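Local atomic coordinates of putative uncharacterized protein TTHB071 (Thermus thermophilus, PDB entry 3AYV), a protein that is of unknown function but binds zinc ions in a xylose isomerase-like TIM barrel and may help protect the cell against oxidative stress. Residues 3-8 against 13-18; 17-20 against 25-28; 214-219 against 233-238; 220-225 against 229-234. All coordinates share one frame; numbering follows the deposited sequence.

Contact 1 of 4, residues 3-8 against 13-18; sequences VRLAFP and EEALPR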
loop_
_atom_site.group_PDB
_atom_site.type_symbol
_atom_site.label_atom_id
_atom_site.label_comp_id
_atom_site.label_asym_id
_atom_site.label_seq_id
_atom_site.Cartn_x
_atom_site.Cartn_y
_atom_site.Cartn_z
ATOM N N VAL A 3 -10.192 9.891 -0.459
ATOM C CA VAL A 3 -10.088 9.015 0.710
ATOM C C VAL A 3 -10.725 7.703 0.345
ATOM O O VAL A 3 -11.856 7.668 -0.147
ATOM C CB VAL A 3 -10.753 9.609 1.993
ATOM C CG1 VAL A 3 -10.405 8.757 3.210
ATOM C CG2 VAL A 3 -10.279 11.029 2.237
ATOM N N ARG A 4 -9.985 6.618 0.571
ATOM C CA ARG A 4 -10.384 5.315 0.105
ATOM C C ARG A 4 -10.374 4.362 1.290
ATOM O O ARG A 4 -9.622 4.574 2.250
ATOM C CB ARG A 4 -9.411 4.802 -0.958
ATOM C CG ARG A 4 -9.107 5.818 -2.043
ATOM C CD ARG A 4 -8.652 5.207 -3.323
ATOM N NE ARG A 4 -8.347 6.265 -4.301
ATOM C CZ ARG A 4 -7.673 6.063 -5.430
ATOM N NH1 ARG A 4 -7.219 4.848 -5.736
ATOM N NH2 ARG A 4 -7.436 7.076 -6.251
ATOM N N LEU A 5 -11.216 3.335 1.225
ATOM C CA LEU A 5 -11.206 2.261 2.225
ATOM C C LEU A 5 -10.495 1.004 1.726
ATOM O O LEU A 5 -10.816 0.487 0.657
ATOM C CB LEU A 5 -12.638 1.902 2.651
ATOM C CG LEU A 5 -12.735 0.829 3.735
ATOM C CD1 LEU A 5 -12.156 1.302 5.067
ATOM C CD2 LEU A 5 -14.194 0.396 3.899
ATOM N N ALA A 6 -9.544 0.515 2.515
ATOM C CA ALA A 6 -8.908 -0.786 2.269
ATOM C C ALA A 6 -9.820 -1.918 2.706
ATOM O O ALA A 6 -10.342 -1.888 3.805
ATOM C CB ALA A 6 -7.566 -0.882 3.032
ATOM N N PHE A 7 -9.993 -2.911 1.846
ATOM C CA PHE A 7 -10.681 -4.159 2.207
ATOM C C PHE A 7 -10.182 -5.266 1.290
ATOM O O PHE A 7 -9.802 -5.009 0.147
ATOM C CB PHE A 7 -12.224 -4.010 2.083
ATOM C CG PHE A 7 -12.689 -3.567 0.714
ATOM C CD1 PHE A 7 -12.756 -2.221 0.399
ATOM C CD2 PHE A 7 -13.041 -4.501 -0.254
ATOM C CE1 PHE A 7 -13.163 -1.802 -0.873
ATOM C CE2 PHE A 7 -13.456 -4.103 -1.541
ATOM C CZ PHE A 7 -13.543 -2.746 -1.841
ATOM N N PRO A 8 -10.160 -6.510 1.782
ATOM C CA PRO A 8 -9.849 -7.617 0.884
ATOM C C PRO A 8 -10.999 -7.911 -0.081
ATOM O O PRO A 8 -12.179 -7.721 0.270
ATOM C CB PRO A 8 -9.634 -8.795 1.836
ATOM C CG PRO A 8 -10.432 -8.440 3.054
ATOM C CD PRO A 8 -10.353 -6.947 3.178
ATOM N N GLU A 13 -18.331 -7.752 -0.671
ATOM C CA GLU A 13 -19.785 -7.722 -0.404
ATOM C C GLU A 13 -20.090 -6.954 0.889
ATOM O O GLU A 13 -21.020 -6.154 0.961
ATOM C CB GLU A 13 -20.377 -9.159 -0.382
ATOM C CG GLU A 13 -20.121 -10.024 0.896
ATOM C CD GLU A 13 -18.638 -10.401 1.148
ATOM O OE1 GLU A 13 -17.902 -10.741 0.185
ATOM O OE2 GLU A 13 -18.214 -10.368 2.329
ATOM N N GLU A 14 -19.240 -7.171 1.881
ATOM C CA GLU A 14 -19.381 -6.629 3.212
ATOM C C GLU A 14 -18.951 -5.156 3.310
ATOM O O GLU A 14 -19.505 -4.402 4.111
ATOM C CB GLU A 14 -18.557 -7.521 4.135
ATOM C CG GLU A 14 -18.582 -7.220 5.608
ATOM C CD GLU A 14 -17.594 -8.095 6.362
ATOM O OE1 GLU A 14 -17.417 -9.276 5.971
ATOM O OE2 GLU A 14 -16.987 -7.604 7.338
ATOM N N ALA A 15 -17.983 -4.741 2.489
ATOM C CA ALA A 15 -17.434 -3.374 2.564
ATOM C C ALA A 15 -18.102 -2.353 1.634
ATOM O O ALA A 15 -18.161 -1.162 1.958
ATOM C CB ALA A 15 -15.917 -3.389 2.340
ATOM N N LEU A 16 -18.594 -2.817 0.490
ATOM C CA LEU A 16 -19.232 -1.955 -0.513
ATOM C C LEU A 16 -20.363 -1.032 -0.015
ATOM O O LEU A 16 -20.359 0.158 -0.345
ATOM C CB LEU A 16 -19.721 -2.782 -1.706
ATOM C CG LEU A 16 -18.682 -3.051 -2.794
ATOM C CD1 LEU A 16 -19.283 -3.917 -3.891
ATOM C CD2 LEU A 16 -18.155 -1.733 -3.361
ATOM N N PRO A 17 -21.338 -1.571 0.756
ATOM C CA PRO A 17 -22.390 -0.681 1.256
ATOM C C PRO A 17 -21.834 0.463 2.106
ATOM O O PRO A 17 -22.310 1.594 2.003
ATOM C CB PRO A 17 -23.265 -1.612 2.101
ATOM C CG PRO A 17 -23.074 -2.953 1.485
ATOM C CD PRO A 17 -21.619 -2.979 1.099
ATOM N N ARG A 18 -20.818 0.175 2.915
ATOM C CA ARG A 18 -20.219 1.181 3.792
ATOM C C ARG A 18 -19.461 2.263 3.005
ATOM O O ARG A 18 -19.461 3.431 3.399
ATOM C CB ARG A 18 -19.327 0.503 4.836
ATOM C CG ARG A 18 -19.014 1.349 6.060
ATOM C CD ARG A 18 -20.252 1.594 6.941
ATOM N NE ARG A 18 -19.932 2.483 8.060
ATOM C CZ ARG A 18 -20.524 3.653 8.315
ATOM N NH1 ARG A 18 -21.510 4.104 7.538
ATOM N NH2 ARG A 18 -20.128 4.374 9.364
#
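This contact belongs to the first beta-alpha-beta unit of the TIM barrel. Helix 12-22 lies on the outer face of strand 3-8, and A15 is the residue of 13-18 that meets F7 and L5. The methyl group of A15 sits over one face of the F7 ring. A15 CB is 4.0 Å from the centroid of the F7 ring and 28° off the ring normal, a CH-pi contact. The methyl is displaced toward the root of the ring, with A15 CB only 3.6 Å from F7 CG. F7 CG lies between the backbone N and the carbonyl carbon (chi1 56°), which sets the ring with one face turned to A15. F7 CB packs as well, 3.8 Å from A15 CB. Other neighbours of F7 are A12 and L19 of the helix and A26 and V28 of the next strand. A6 points away from the helix and packs on V221 of strand 219-222. L5 points toward the helix again, but its contact is looser. It also touches L19 and P228. The CA atoms of F7 and A15 are 6.8 Å apart. At L5 the nearest approach is L5 CD2 to A15 CB, 4.4 Å.

Contact 2 of 4, residues 17-20 against 25-28; sequences PRLQ and GAEV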
loop_
_atom_site.group_PDB
_atom_site.type_symbol
_atom_site.label_atom_id
_atom_site.label_comp_id
_atom_site.label_asym_id
_atom_site.label_seq_id
_atom_site.Cartn_x
_atom_site.Cartn_y
_atom_site.Cartn_z
ATOM N N PRO A 17 -21.338 -1.571 0.756
ATOM C CA PRO A 17 -22.390 -0.681 1.256
ATOM C C PRO A 17 -21.834 0.463 2.106
ATOM O O PRO A 17 -22.310 1.594 2.003
ATOM C CB PRO A 17 -23.265 -1.612 2.101
ATOM C CG PRO A 17 -23.074 -2.953 1.485
ATOM C CD PRO A 17 -21.619 -2.979 1.099
ATOM N N ARG A 18 -20.818 0.175 2.915
ATOM C CA ARG A 18 -20.219 1.181 3.792
ATOM C C ARG A 18 -19.461 2.263 3.005
ATOM O O ARG A 18 -19.461 3.431 3.399
ATOM C CB ARG A 18 -19.327 0.503 4.836
ATOM C CG ARG A 18 -19.014 1.349 6.060
ATOM C CD ARG A 18 -20.252 1.594 6.941
ATOM N NE ARG A 18 -19.932 2.483 8.060
ATOM C CZ ARG A 18 -20.524 3.653 8.315
ATOM N NH1 ARG A 18 -21.510 4.104 7.538
ATOM N NH2 ARG A 18 -20.128 4.374 9.364
ATOM N N LEU A 19 -18.837 1.855 1.892
ATOM C CA LEU A 19 -18.156 2.752 0.948
ATOM C C LEU A 19 -19.086 3.780 0.346
ATOM O O LEU A 19 -18.766 4.968 0.283
ATOM C CB LEU A 19 -17.569 1.949 -0.228
ATOM C CG LEU A 19 -16.320 1.109 -0.040
ATOM C CD1 LEU A 19 -15.800 0.719 -1.400
ATOM C CD2 LEU A 19 -15.302 1.922 0.705
ATOM N N GLN A 20 -20.221 3.285 -0.142
ATOM C CA GLN A 20 -21.258 4.101 -0.756
ATOM C C GLN A 20 -21.706 5.154 0.248
ATOM O O GLN A 20 -21.719 6.351 -0.052
ATOM C CB GLN A 20 -22.438 3.202 -1.152
ATOM C CG GLN A 20 -23.229 3.670 -2.374
ATOM C CD GLN A 20 -22.332 3.972 -3.574
ATOM O OE1 GLN A 20 -21.576 3.106 -4.052
ATOM N NE2 GLN A 20 -22.400 5.211 -4.056
ATOM N N GLY A 25 -13.643 6.037 -1.725
ATOM C CA GLY A 25 -13.084 5.219 -2.790
ATOM C C GLY A 25 -12.668 3.850 -2.233
ATOM O O GLY A 25 -12.950 3.516 -1.070
ATOM N N ALA A 26 -11.990 3.053 -3.058
ATOM C CA ALA A 26 -11.647 1.692 -2.660
ATOM C C ALA A 26 -10.171 1.397 -2.903
ATOM O O ALA A 26 -9.616 1.833 -3.902
ATOM C CB ALA A 26 -12.489 0.692 -3.436
ATOM N N GLU A 27 -9.560 0.652 -1.982
ATOM C CA GLU A 27 -8.301 -0.028 -2.293
ATOM C C GLU A 27 -8.476 -1.495 -1.951
ATOM O O GLU A 27 -8.559 -1.870 -0.770
ATOM C CB GLU A 27 -7.114 0.582 -1.542
ATOM C CG GLU A 27 -5.817 -0.109 -1.935
ATOM C CD GLU A 27 -4.604 0.749 -1.746
ATOM O OE1 GLU A 27 -3.834 0.466 -0.816
ATOM O OE2 GLU A 27 -4.416 1.701 -2.529
ATOM N N VAL A 28 -8.551 -2.320 -2.984
ATOM C CA VAL A 28 -8.922 -3.710 -2.824
ATOM C C VAL A 28 -7.690 -4.600 -2.769
ATOM O O VAL A 28 -6.871 -4.598 -3.690
ATOM C CB VAL A 28 -9.787 -4.206 -4.001
ATOM C CG1 VAL A 28 -10.322 -5.613 -3.667
ATOM C CG2 VAL A 28 -10.944 -3.237 -4.269
#
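From P17 the helix runs down to L19, the one residue of 17-20 that touches 25-28, where it meets G25 and A26. P17 has no N-H to give to the turn before it, and the helix is kinked there. R18 turns elsewhere: its NE forms a salt bridge with D227. L19 then reaches for the strand with both branches. Its CG stands beside the backbone N and anti to the carbonyl carbon (chi1 -75°), which carries the two methyls forward. L19 CD2 presses against the backbone at G25, 3.4 Å from G25 O. That oxygen already accepts a hydrogen bond from the backbone N of L5, so the methyl lies against a carbonyl in use within the sheet. L19 CD1 goes to the next residue and meets A26 CB at 3.9 Å. In the TIM barrel this is the return half of the first beta-alpha-beta crossover, where helix 12-22 hands over to strand 25-29, parallel to strand 3-8. L5 and F7 of that first strand also touch L19, and F48 packs on both L19 and A26. E27, the next residue of the strand, bonds elsewhere: its OE1 to NE2 of H187, a zinc ligand, and its OE2 to S53 OG.

Contact 3 of 4, residues 214-219 against 233-238; sequences PYLDRT and AFLQAL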
loop_
_atom_site.group_PDB
_atom_site.type_symbol
_atom_site.label_atom_id
_atom_site.label_comp_id
_atom_site.label_asym_id
_atom_site.label_seq_id
_atom_site.Cartn_x
_atom_site.Cartn_y
_atom_site.Cartn_z
ATOM N N PRO A 214 -0.141 18.613 5.538
ATOM C CA PRO A 214 0.376 18.930 4.192
ATOM C C PRO A 214 0.025 17.919 3.107
ATOM O O PRO A 214 0.114 18.250 1.929
ATOM C CB PRO A 214 1.899 19.014 4.399
ATOM C CG PRO A 214 2.064 19.339 5.836
ATOM C CD PRO A 214 0.949 18.562 6.524
ATOM N N TYR A 215 -0.393 16.709 3.490
ATOM C CA TYR A 215 -0.602 15.589 2.536
ATOM C C TYR A 215 -2.053 15.316 2.199
ATOM O O TYR A 215 -2.375 14.384 1.482
ATOM C CB TYR A 215 0.119 14.313 3.063
ATOM C CG TYR A 215 1.589 14.581 3.254
ATOM C CD1 TYR A 215 2.475 14.451 2.188
ATOM C CD2 TYR A 215 2.087 15.036 4.470
ATOM C CE1 TYR A 215 3.814 14.736 2.335
ATOM C CE2 TYR A 215 3.425 15.334 4.619
ATOM C CZ TYR A 215 4.283 15.170 3.544
ATOM O OH TYR A 215 5.617 15.462 3.685
ATOM N N LEU A 216 -2.948 16.169 2.682
ATOM C CA LEU A 216 -4.385 15.956 2.490
ATOM C C LEU A 216 -4.882 16.042 1.044
ATOM O O LEU A 216 -6.021 15.659 0.751
ATOM C CB LEU A 216 -5.196 16.899 3.401
ATOM C CG LEU A 216 -4.998 16.632 4.897
ATOM C CD1 LEU A 216 -5.819 17.591 5.735
ATOM C CD2 LEU A 216 -5.344 15.195 5.279
ATOM N N ASP A 217 -4.023 16.520 0.142
ATOM C CA ASP A 217 -4.354 16.585 -1.280
ATOM C C ASP A 217 -3.900 15.329 -2.053
ATOM O O ASP A 217 -4.139 15.221 -3.274
ATOM C CB ASP A 217 -3.777 17.871 -1.915
ATOM C CG ASP A 217 -2.258 18.011 -1.719
ATOM O OD1 ASP A 217 -1.680 17.467 -0.739
ATOM O OD2 ASP A 217 -1.628 18.692 -2.551
ATOM N N ARG A 218 -3.272 14.393 -1.329
ATOM C CA ARG A 218 -2.825 13.103 -1.865
ATOM C C ARG A 218 -3.872 12.019 -1.622
ATOM O O ARG A 218 -4.770 12.175 -0.781
ATOM C CB ARG A 218 -1.521 12.666 -1.180
ATOM C CG ARG A 218 -0.218 13.059 -1.888
ATOM C CD ARG A 218 0.123 14.514 -1.730
ATOM N NE ARG A 218 1.568 14.745 -1.736
ATOM C CZ ARG A 218 2.145 15.837 -1.257
ATOM N NH1 ARG A 218 1.398 16.818 -0.745
ATOM N NH2 ARG A 218 3.466 15.963 -1.294
ATOM N N THR A 219 -3.756 10.916 -2.349
ATOM C CA THR A 219 -4.652 9.793 -2.133
ATOM C C THR A 219 -4.340 9.209 -0.759
ATOM O O THR A 219 -3.168 8.989 -0.424
ATOM C CB THR A 219 -4.539 8.743 -3.232
ATOM O OG1 THR A 219 -4.844 9.354 -4.497
ATOM C CG2 THR A 219 -5.531 7.600 -2.986
ATOM N N ALA A 233 -13.828 11.463 9.906
ATOM C CA ALA A 233 -14.107 12.624 10.752
ATOM C C ALA A 233 -12.833 13.303 11.248
ATOM O O ALA A 233 -12.776 14.534 11.332
ATOM C CB ALA A 233 -15.012 12.227 11.946
ATOM N N PHE A 234 -11.811 12.501 11.583
ATOM C CA PHE A 234 -10.484 13.027 11.921
ATOM C C PHE A 234 -9.923 13.829 10.723
ATOM O O PHE A 234 -9.437 14.959 10.896
ATOM C CB PHE A 234 -9.524 11.867 12.309
ATOM C CG PHE A 234 -8.181 12.319 12.857
ATOM C CD1 PHE A 234 -7.161 12.751 12.000
ATOM C CD2 PHE A 234 -7.928 12.291 14.224
ATOM C CE1 PHE A 234 -5.921 13.163 12.509
ATOM C CE2 PHE A 234 -6.687 12.701 14.751
ATOM C CZ PHE A 234 -5.685 13.135 13.889
ATOM N N LEU A 235 -10.020 13.262 9.519
ATOM C CA LEU A 235 -9.432 13.900 8.329
ATOM C C LEU A 235 -10.136 15.232 8.011
ATOM O O LEU A 235 -9.492 16.239 7.643
ATOM C CB LEU A 235 -9.494 12.968 7.111
ATOM C CG LEU A 235 -8.561 11.747 7.159
ATOM C CD1 LEU A 235 -8.753 10.851 5.947
ATOM C CD2 LEU A 235 -7.120 12.248 7.228
ATOM N N GLN A 236 -11.456 15.213 8.150
ATOM C CA GLN A 236 -12.277 16.381 7.899
ATOM C C GLN A 236 -11.995 17.543 8.858
ATOM O O GLN A 236 -11.954 18.698 8.413
ATOM C CB GLN A 236 -13.747 15.993 7.903
ATOM C CG GLN A 236 -14.196 15.373 6.586
ATOM C CD GLN A 236 -15.551 14.707 6.695
ATOM O OE1 GLN A 236 -16.139 14.316 5.689
ATOM N NE2 GLN A 236 -16.046 14.556 7.921
ATOM N N ALA A 237 -11.809 17.249 10.145
ATOM C CA ALA A 237 -11.423 18.257 11.144
ATOM C C ALA A 237 -10.023 18.778 10.853
ATOM O O ALA A 237 -9.734 19.954 11.026
ATOM C CB ALA A 237 -11.473 17.680 12.554
ATOM N N LEU A 238 -9.144 17.883 10.425
ATOM C CA LEU A 238 -7.787 18.271 10.100
ATOM C C LEU A 238 -7.799 19.213 8.907
ATOM O O LEU A 238 -7.033 20.175 8.866
ATOM C CB LEU A 238 -6.927 17.026 9.809
ATOM C CG LEU A 238 -5.420 17.239 9.777
ATOM C CD1 LEU A 238 -4.879 17.810 11.105
ATOM C CD2 LEU A 238 -4.730 15.922 9.431
#
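L216 meets L235 and L238 where the loop entering the last strand of the TIM barrel passes helix 229-240. The close part is wholly apolar. L216 stands out from the loop with CG anti to its carbonyl carbon (chi1 -64°), and its two methyls part toward two residues of the helix. L216 CD2 meets CD2 of L235 at 4.0 Å. L216 CD1 reaches CG of L238 at 4.1 Å and comes equally near that residue's backbone C. In both pairs the side chains cross obliquely. L235 also packs on V3 and L188 of the barrel strands and on L201 and L212, so L216 closes over a cluster that continues into the barrel wall. L238 O also accepts a hydrogen bond from NH1 of R213, just before the loop segment.

The turn side of the loop makes no contact with 233-238. Y215 to R218 forms a type I turn, closed by R218 N to Y215 O. D217 is exposed there and pairs with R218, while Y215 and R218 also touch L186. Y215 CD1 lies 3.7 Å above the guanidinium plane of R218, over its centre, so the ring side chain supports one face of the charged group while D217 OD1 takes its edge. That bond, R218 NH1 to D217 OD1, is 3.1 Å long with an N-H...O angle of 155°, and meets the carboxylate on its syn side.

Contact 4 of 4, residues 220-225 against 229-234; sequences MVLEVR and EASLAF. With ZN (zinc ion), chain F.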
loop_
_atom_site.group_PDB
_atom_site.type_symbol
_atom_site.label_atom_id
_atom_site.label_comp_id
_atom_site.label_asym_id
_atom_site.label_seq_id
_atom_site.Cartn_x
_atom_site.Cartn_y
_atom_site.Cartn_z
ATOM N N MET A 220 -5.397 9.009 0.033
ATOM C CA MET A 220 -5.288 8.467 1.373
ATOM C C MET A 220 -6.162 7.228 1.497
ATOM O O MET A 220 -7.337 7.240 1.103
ATOM C CB MET A 220 -5.673 9.522 2.392
ATOM C CG MET A 220 -4.623 10.613 2.546
ATOM S SD MET A 220 -5.293 11.978 3.477
ATOM C CE MET A 220 -6.559 12.554 2.330
ATOM N N VAL A 221 -5.571 6.147 2.013
ATOM C CA VAL A 221 -6.262 4.884 2.132
ATOM C C VAL A 221 -6.413 4.600 3.623
ATOM O O VAL A 221 -5.436 4.593 4.358
ATOM C CB VAL A 221 -5.463 3.701 1.503
ATOM C CG1 VAL A 221 -6.235 2.380 1.728
ATOM C CG2 VAL A 221 -5.258 3.926 0.018
ATOM N N LEU A 222 -7.641 4.411 4.065
ATOM C CA LEU A 222 -7.889 4.050 5.448
ATOM C C LEU A 222 -7.709 2.541 5.582
ATOM O O LEU A 222 -8.545 1.752 5.150
ATOM C CB LEU A 222 -9.294 4.483 5.891
ATOM C CG LEU A 222 -9.536 5.991 5.760
ATOM C CD1 LEU A 222 -10.976 6.316 6.157
ATOM C CD2 LEU A 222 -8.550 6.768 6.639
ATOM N N GLU A 223 -6.584 2.164 6.171
ATOM C CA GLU A 223 -6.244 0.775 6.398
ATOM C C GLU A 223 -6.651 0.447 7.825
ATOM O O GLU A 223 -5.819 0.307 8.716
ATOM C CB GLU A 223 -4.759 0.611 6.188
ATOM C CG GLU A 223 -4.482 0.612 4.700
ATOM C CD GLU A 223 -3.422 -0.322 4.356
ATOM O OE1 GLU A 223 -3.602 -1.144 3.408
ATOM O OE2 GLU A 223 -2.397 -0.207 5.060
ATOM N N VAL A 224 -7.963 0.388 8.020
ATOM C CA VAL A 224 -8.563 0.354 9.343
ATOM C C VAL A 224 -9.471 -0.856 9.435
ATOM O O VAL A 224 -10.290 -1.104 8.536
ATOM C CB VAL A 224 -9.347 1.676 9.620
ATOM C CG1 VAL A 224 -10.178 1.592 10.887
ATOM C CG2 VAL A 224 -8.376 2.855 9.740
ATOM N N ARG A 225 -9.339 -1.608 10.524
ATOM C CA ARG A 225 -10.071 -2.856 10.638
ATOM C C ARG A 225 -11.424 -2.712 11.307
ATOM O O ARG A 225 -12.270 -3.600 11.207
ATOM C CB ARG A 225 -9.185 -3.962 11.226
ATOM C CG ARG A 225 -8.208 -4.478 10.151
ATOM C CD ARG A 225 -7.632 -5.859 10.463
ATOM N NE ARG A 225 -6.459 -5.774 11.328
ATOM C CZ ARG A 225 -5.196 -5.724 10.893
ATOM N NH1 ARG A 225 -4.918 -5.761 9.590
ATOM N NH2 ARG A 225 -4.201 -5.644 11.773
ATOM N N GLU A 229 -15.555 5.390 10.029
ATOM C CA GLU A 229 -16.091 6.755 10.141
ATOM C C GLU A 229 -15.242 7.680 11.003
ATOM O O GLU A 229 -15.010 8.830 10.616
ATOM C CB GLU A 229 -17.549 6.811 10.601
ATOM C CG GLU A 229 -18.140 8.190 10.323
ATOM C CD GLU A 229 -19.535 8.359 10.829
ATOM O OE1 GLU A 229 -20.342 7.425 10.681
ATOM O OE2 GLU A 229 -19.819 9.452 11.368
ATOM N N ALA A 230 -14.783 7.211 12.160
ATOM C CA ALA A 230 -13.985 8.074 13.033
ATOM C C ALA A 230 -12.730 8.632 12.335
ATOM O O ALA A 230 -12.308 9.751 12.618
ATOM C CB ALA A 230 -13.600 7.352 14.319
ATOM N N SER A 231 -12.134 7.853 11.432
ATOM C CA SER A 231 -10.955 8.348 10.693
ATOM C C SER A 231 -11.330 9.413 9.667
ATOM O O SER A 231 -10.613 10.401 9.504
ATOM C CB SER A 231 -10.191 7.211 9.999
ATOM O OG SER A 231 -9.693 6.312 10.963
ATOM N N LEU A 232 -12.439 9.202 8.965
ATOM C CA LEU A 232 -12.923 10.205 8.019
ATOM C C LEU A 232 -13.209 11.548 8.725
ATOM O O LEU A 232 -12.841 12.628 8.223
ATOM C CB LEU A 232 -14.132 9.658 7.255
ATOM C CG LEU A 232 -14.642 10.486 6.073
ATOM C CD1 LEU A 232 -13.494 10.979 5.135
ATOM C CD2 LEU A 232 -15.706 9.678 5.314
ATOM N N ALA A 233 -13.828 11.463 9.906
ATOM C CA ALA A 233 -14.107 12.624 10.752
ATOM C C ALA A 233 -12.833 13.303 11.248
ATOM O O ALA A 233 -12.776 14.534 11.332
ATOM C CB ALA A 233 -15.012 12.227 11.946
ATOM N N PHE A 234 -11.811 12.501 11.583
ATOM C CA PHE A 234 -10.484 13.027 11.921
ATOM C C PHE A 234 -9.923 13.829 10.723
ATOM O O PHE A 234 -9.437 14.959 10.896
ATOM C CB PHE A 234 -9.524 11.867 12.309
ATOM C CG PHE A 234 -8.181 12.319 12.857
ATOM C CD1 PHE A 234 -7.161 12.751 12.000
ATOM C CD2 PHE A 234 -7.928 12.291 14.224
ATOM C CE1 PHE A 234 -5.921 13.163 12.509
ATOM C CE2 PHE A 234 -6.687 12.701 14.751
ATOM C CZ PHE A 234 -5.685 13.135 13.889
HETATM ZN ZN ZN F . 0.012 -0.201 4.692
HETATM O O HOH W 1 -1.109 -2.151 3.541
HETATM O O HOH W 2 -0.889 -1.803 6.267
#
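L222 and V224 pack on S231; the flat group here is the carboxylate of E223, just past the strand, directed to the zinc site at the mouth of the TIM barrel. E223 OE2 binds zinc at 2.4 Å, with the metal tilted out of the carboxylate plane. E223 OE1 stays 3.9 Å from the same zinc and so is not a ligand. It takes a weak hydrogen bond from a zinc-bound water, 2.7 Å from E223 OE1. A bend at chi2 (-143°) helps to bring the group to the metal. E136, D162, H187 and a second water complete the site.

The outer side of this last beta-alpha unit is mostly apolar. L222 is at the end of strand 219-222, with CG beside its backbone N and anti to its carbonyl carbon (chi1 -59°). Both of its methyls straddle the CB of S231: L222 CD2 at 3.8 Å and L222 CD1 at 4.0 Å. L222 CD1 also comes within 4.3 Å of the backbone N of the next residue, L232. E223 and V224 follow the strand as a loop, and V224 returns toward the helix. The hydroxyl of S231 is buried, but its polar needs are met outside the two segments, by hydrogen bonds with N200 ND2 and the backbone N of L201. N200 also touches V224. What V224 offers the hydroxyl is a methyl in van der Waals contact, V224 CG2 to S231 OG at 3.9 Å.

In the fold
The contacts come from the two ends of the chain and meet where the barrel closes. Contacts 1 and 2 come first, share helix 12-22, and have centres about 3 Å apart. Contacts 3 and 4 come last, share helix 229-240, and have centres about 10 Å apart. Strands 3-8 and 219-222 are neighbours in the parallel sheet, so backbone hydrogen bonds from R4 to M220 and L222 join contacts 1 and 4, centres about 11 Å apart. Contact 3 lies about 19 Å from contact 1 between centres, yet V3 still packs on L235. The contacts flank this seam of the eight-stranded barrel, with zinc ligand E223 just past the last strand.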